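Local coordinates for Non-structural protein 11 (PDB 5EYI), which probably cleaves polyuridine-rich viral RNA as an endoribonuclease, thereby keeping it from the host's double-stranded RNA sensors, at residues Y18-P21 / D22-Q25; L129-F133 / I134-K138. The protein carries 1 engineered substitution. All coordinates share one frame; numbering follows the deposited sequence.

Contact 1 of 2, residues Y18-P21 / D22-Q25; sequences YFSP and DLTQ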
loop_
_atom_site.group_PDB
_atom_site.type_symbol
_atom_site.label_atom_id
_atom_site.label_comp_id
_atom_site.label_asym_id
_atom_site.label_seq_id
_atom_site.Cartn_x
_atom_site.Cartn_y
_atom_site.Cartn_z
ATOM N N TYR A 18 3.948 23.883 -19.121
ATOM C CA TYR A 18 2.588 24.150 -19.582
ATOM C C TYR A 18 2.538 24.922 -20.898
ATOM O O TYR A 18 1.648 24.685 -21.711
ATOM C CB TYR A 18 1.805 24.927 -18.514
ATOM C CG TYR A 18 1.697 24.210 -17.191
ATOM C CD1 TYR A 18 2.761 24.207 -16.301
ATOM C CD2 TYR A 18 0.524 23.533 -16.823
ATOM C CE1 TYR A 18 2.675 23.555 -15.086
ATOM C CE2 TYR A 18 0.431 22.876 -15.602
ATOM C CZ TYR A 18 1.511 22.899 -14.742
ATOM O OH TYR A 18 1.464 22.255 -13.530
ATOM N N PHE A 19 3.453 25.871 -21.090
ATOM C CA PHE A 19 3.498 26.662 -22.320
ATOM C C PHE A 19 4.228 25.931 -23.435
ATOM O O PHE A 19 5.178 25.206 -23.184
ATOM C CB PHE A 19 4.182 28.026 -22.089
ATOM C CG PHE A 19 3.290 29.065 -21.461
ATOM C CD1 PHE A 19 2.079 29.417 -22.054
ATOM C CD2 PHE A 19 3.670 29.716 -20.294
ATOM C CE1 PHE A 19 1.254 30.374 -21.484
ATOM C CE2 PHE A 19 2.846 30.685 -19.724
ATOM C CZ PHE A 19 1.641 31.007 -20.318
ATOM N N SER A 20 3.776 26.145 -24.668
ATOM C CA SER A 20 4.481 25.693 -25.850
ATOM C C SER A 20 4.349 26.724 -26.955
ATOM O O SER A 20 3.245 27.208 -27.213
ATOM C CB SER A 20 3.904 24.381 -26.366
ATOM O OG SER A 20 4.664 23.927 -27.470
ATOM N N PRO A 21 5.463 27.047 -27.636
ATOM C CA PRO A 21 5.317 27.860 -28.835
ATOM C C PRO A 21 4.703 27.104 -30.017
ATOM O O PRO A 21 4.083 27.742 -30.856
ATOM C CB PRO A 21 6.752 28.290 -29.144
ATOM C CG PRO A 21 7.591 27.211 -28.570
ATOM C CD PRO A 21 6.869 26.712 -27.363
ATOM N N ASP A 22 4.847 25.775 -30.064
ATOM C CA ASP A 22 4.519 24.987 -31.272
ATOM C C ASP A 22 3.455 23.890 -31.135
ATOM O O ASP A 22 2.806 23.572 -32.112
ATOM C CB ASP A 22 5.802 24.374 -31.875
ATOM C CG ASP A 22 6.591 23.511 -30.880
ATOM O OD1 ASP A 22 6.852 23.978 -29.751
ATOM O OD2 ASP A 22 6.976 22.375 -31.238
ATOM N N LEU A 23 3.275 23.320 -29.946
ATOM C CA LEU A 23 2.384 22.180 -29.726
ATOM C C LEU A 23 0.986 22.618 -29.317
ATOM O O LEU A 23 0.822 23.313 -28.318
ATOM C CB LEU A 23 2.961 21.282 -28.632
ATOM C CG LEU A 23 4.247 20.546 -29.002
ATOM C CD1 LEU A 23 4.843 19.886 -27.770
ATOM C CD2 LEU A 23 3.971 19.523 -30.096
ATOM N N THR A 24 -0.018 22.185 -30.076
ATOM C CA THR A 24 -1.378 22.691 -29.907
ATOM C C THR A 24 -2.053 22.234 -28.625
ATOM O O THR A 24 -2.936 22.931 -28.130
ATOM C CB THR A 24 -2.294 22.328 -31.093
ATOM O OG1 THR A 24 -2.280 20.907 -31.303
ATOM C CG2 THR A 24 -1.820 23.045 -32.344
ATOM N N GLN A 25 -1.638 21.088 -28.082
ATOM C CA GLN A 25 -2.262 20.564 -26.857
ATOM C C GLN A 25 -1.830 21.311 -25.591
ATOM O O GLN A 25 -2.371 21.070 -24.513
ATOM C CB GLN A 25 -2.054 19.045 -26.711
ATOM C CG GLN A 25 -0.666 18.567 -26.271
ATOM C CD GLN A 25 0.255 18.255 -27.435
ATOM O OE1 GLN A 25 0.228 18.942 -28.461
ATOM N NE2 GLN A 25 1.087 17.223 -27.280
HETATM O O HOH W 1 0.992 25.932 -28.692
#
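Ser20, Pro21 and Asp22 form an ST turn, extended by a second bond from Leu23 N, at the end of strand 19-20, where the N-terminal domain's chain swings away before returning as the parallel strand 27-28. The serine hydroxyl carries the turn by accepting two backbone N-H groups. The bond from Leu23 N to Ser20 OG is 2.9 Å long and nearly straight, at 165°, whereas the one from Asp22 N to Ser20 OG is longer, 3.2 Å, and more bent. The serine torsion (chi1 -176°) sets OG opposite the backbone N and next to the carbonyl carbon, on the side to which these N-H groups point. Asp22 CG stands between its backbone N and carbonyl carbon (chi1 56°). Asp22 OD1 is close to Ser20 OG, at 3.2 Å, but that hydroxyl is hydrogen-bonded to Val40 O, while OD1 bonds to Thr41 OG1 and OD2 takes the N-H of Thr42. Apolar atoms fill in around these bonds: the Pro21 ring, side by side with the aspartate and pointing the same way, brings CG to 3.5 Å from Asp22 OD1, and Leu23 CB lies 3.4 Å from Ser20 OG. Pro21 touches Val39 and Trp48, and the leucine side chain touches Val40. Across the mouth of the turn sits a water, 3.0 Å from Ser20 O and 2.7 Å from Leu23 O.

Contact 2 of 2, residues L129-F133 / I134-K138; sequences LPHAF and IGDVK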
loop_
_atom_site.group_PDB
_atom_site.type_symbol
_atom_site.label_atom_id
_atom_site.label_comp_id
_atom_site.label_asym_id
_atom_site.label_seq_id
_atom_site.Cartn_x
_atom_site.Cartn_y
_atom_site.Cartn_z
ATOM N N LEU A 129 -5.942 -10.268 -10.418
ATOM C CA LEU A 129 -6.451 -9.468 -9.304
ATOM C C LEU A 129 -7.809 -8.865 -9.693
ATOM O O LEU A 129 -7.920 -7.655 -9.914
ATOM C CB LEU A 129 -5.457 -8.353 -8.936
ATOM C CG LEU A 129 -4.462 -8.507 -7.794
ATOM C CD1 LEU A 129 -3.955 -7.124 -7.426
ATOM C CD2 LEU A 129 -5.052 -9.176 -6.560
ATOM N N PRO A 130 -8.855 -9.708 -9.784
ATOM C CA PRO A 130 -10.135 -9.214 -10.323
ATOM C C PRO A 130 -10.766 -8.104 -9.486
ATOM O O PRO A 130 -11.395 -7.209 -10.043
ATOM C CB PRO A 130 -11.026 -10.460 -10.347
ATOM C CG PRO A 130 -10.412 -11.398 -9.382
ATOM C CD PRO A 130 -8.943 -11.110 -9.341
ATOM N N HIS A 131 -10.591 -8.150 -8.169
ATOM C CA HIS A 131 -11.121 -7.098 -7.327
ATOM C C HIS A 131 -10.492 -5.780 -7.746
ATOM O O HIS A 131 -11.218 -4.886 -8.154
ATOM C CB HIS A 131 -10.896 -7.356 -5.848
ATOM C CG HIS A 131 -11.686 -6.445 -4.962
ATOM N ND1 HIS A 131 -11.236 -5.199 -4.576
ATOM C CD2 HIS A 131 -12.909 -6.593 -4.404
ATOM C CE1 HIS A 131 -12.143 -4.629 -3.800
ATOM N NE2 HIS A 131 -13.171 -5.449 -3.690
ATOM N N ALA A 132 -9.159 -5.701 -7.732
ATOM C CA ALA A 132 -8.418 -4.490 -8.154
ATOM C C ALA A 132 -8.828 -3.909 -9.507
ATOM O O ALA A 132 -9.091 -2.704 -9.615
ATOM C CB ALA A 132 -6.919 -4.756 -8.179
ATOM N N PHE A 133 -8.869 -4.767 -10.525
ATOM C CA PHE A 133 -8.872 -4.328 -11.924
ATOM C C PHE A 133 -10.178 -4.522 -12.703
ATOM O O PHE A 133 -10.401 -3.830 -13.701
ATOM C CB PHE A 133 -7.696 -4.988 -12.662
ATOM C CG PHE A 133 -6.344 -4.707 -12.035
ATOM C CD1 PHE A 133 -5.953 -3.403 -11.728
ATOM C CD2 PHE A 133 -5.455 -5.747 -11.761
ATOM C CE1 PHE A 133 -4.716 -3.146 -11.156
ATOM C CE2 PHE A 133 -4.221 -5.493 -11.187
ATOM C CZ PHE A 133 -3.852 -4.191 -10.883
ATOM N N ILE A 134 -11.036 -5.440 -12.261
ATOM C CA ILE A 134 -12.338 -5.663 -12.901
ATOM C C ILE A 134 -13.462 -4.984 -12.091
ATOM O O ILE A 134 -14.283 -4.246 -12.644
ATOM C CB ILE A 134 -12.574 -7.173 -13.139
ATOM C CG1 ILE A 134 -11.511 -7.703 -14.122
ATOM C CG2 ILE A 134 -13.978 -7.434 -13.671
ATOM C CD1 ILE A 134 -11.473 -9.216 -14.275
ATOM N N GLY A 135 -13.463 -5.218 -10.784
ATOM C CA GLY A 135 -14.453 -4.664 -9.886
ATOM C C GLY A 135 -15.514 -5.681 -9.539
ATOM O O GLY A 135 -15.800 -6.595 -10.311
ATOM N N ASP A 136 -16.096 -5.515 -8.362
ATOM C CA ASP A 136 -17.154 -6.401 -7.901
ATOM C C ASP A 136 -18.082 -5.662 -6.956
ATOM O O ASP A 136 -17.785 -4.545 -6.539
ATOM C CB ASP A 136 -16.544 -7.608 -7.193
ATOM C CG ASP A 136 -15.922 -7.246 -5.862
ATOM O OD1 ASP A 136 -15.498 -6.081 -5.684
ATOM O OD2 ASP A 136 -15.864 -8.125 -4.982
ATOM N N VAL A 137 -19.186 -6.314 -6.612
ATOM C CA VAL A 137 -20.213 -5.732 -5.763
ATOM C C VAL A 137 -20.423 -6.619 -4.540
ATOM O O VAL A 137 -20.587 -7.830 -4.670
ATOM C CB VAL A 137 -21.527 -5.563 -6.548
ATOM C CG1 VAL A 137 -22.688 -5.186 -5.629
ATOM C CG2 VAL A 137 -21.338 -4.523 -7.642
ATOM N N LYS A 138 -20.405 -6.002 -3.364
ATOM C CA LYS A 138 -20.794 -6.656 -2.118
ATOM C C LYS A 138 -21.850 -5.774 -1.454
ATOM O O LYS A 138 -21.536 -4.699 -0.945
ATOM C CB LYS A 138 -19.576 -6.848 -1.206
ATOM C CG LYS A 138 -19.816 -7.771 -0.013
ATOM C CD LYS A 138 -18.642 -7.771 0.972
ATOM C CE LYS A 138 -17.413 -8.485 0.415
ATOM N NZ LYS A 138 -16.267 -8.489 1.369
HETATM O O HOH W 2 -15.958 -6.291 -2.765
#
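A helix end meeting the start of a strand is the local contact formed by Pro130, His131, Ile134, Gly135 and Asp136 in the NendoU domain, where the short helix 130-133 passes through Gly135 into strand 136-138. Backbone bonds close the helix. Pro130 O accepts from Ile134 N at 2.9 Å, an alpha-helical i to i-4 bond. It also accepts from Gly135 N at 3.0 Å, a wider i to i-5 bond and the straighter of the two (166°). Gly135 then takes a positive phi, and the chain leaves the helix; at its backbone angles a CB would be forced against the carbonyl O of Ile134, reason enough for a glycine here. On one flank Pro130 CB rests 4.1 Å from Ile134 CD1.

The side chain of His131, predicted to belong to the active site, has CG opposite its backbone N (chi1 -167°), which turns the imidazole toward the carboxylate of Asp136. Asp136 OD1 approaches the ring obliquely, 2.9 Å from His131 CD2, with the two planes turned 77° apart. This direct approach is not a hydrogen bond. A water bridges the pair as well: it lies in the ring plane, 3.1 Å from His131 NE2, and donates to Asp136 OD2 at 2.9 Å. A weak bond ties His131 ND1 to Thr219 OG1.

Phe133 packs inward on Leu185 and Leu192. The backbones of Ala132 and Ile134 bond to His146 and Arg151, and Asp136 pairs with Gly143 as strand 136-138 lies antiparallel to strand 141-143.

Contact 1 comes first along the chain, in the N-terminal domain, and closes well before contact 2 opens in the C-terminal NendoU domain. Their centres are about 39 Å apart, on opposite sides of the chain's centre, and their nearest atoms are still about 26 Å from each other. Residues 18-25, with the turn at Ser20-Leu23, join the strands of the small parallel sheet 19-20/27-28, away from the annotated sites. Contact 2 belongs to helix 130-133 and the antiparallel pair 136-138/141-143; the His131 side chain is about 9 Å from that of Ala175, an engineered residue at another predicted active-site position. One contact thus shapes the N-terminal domain, the other the endonuclease domain's predicted active site.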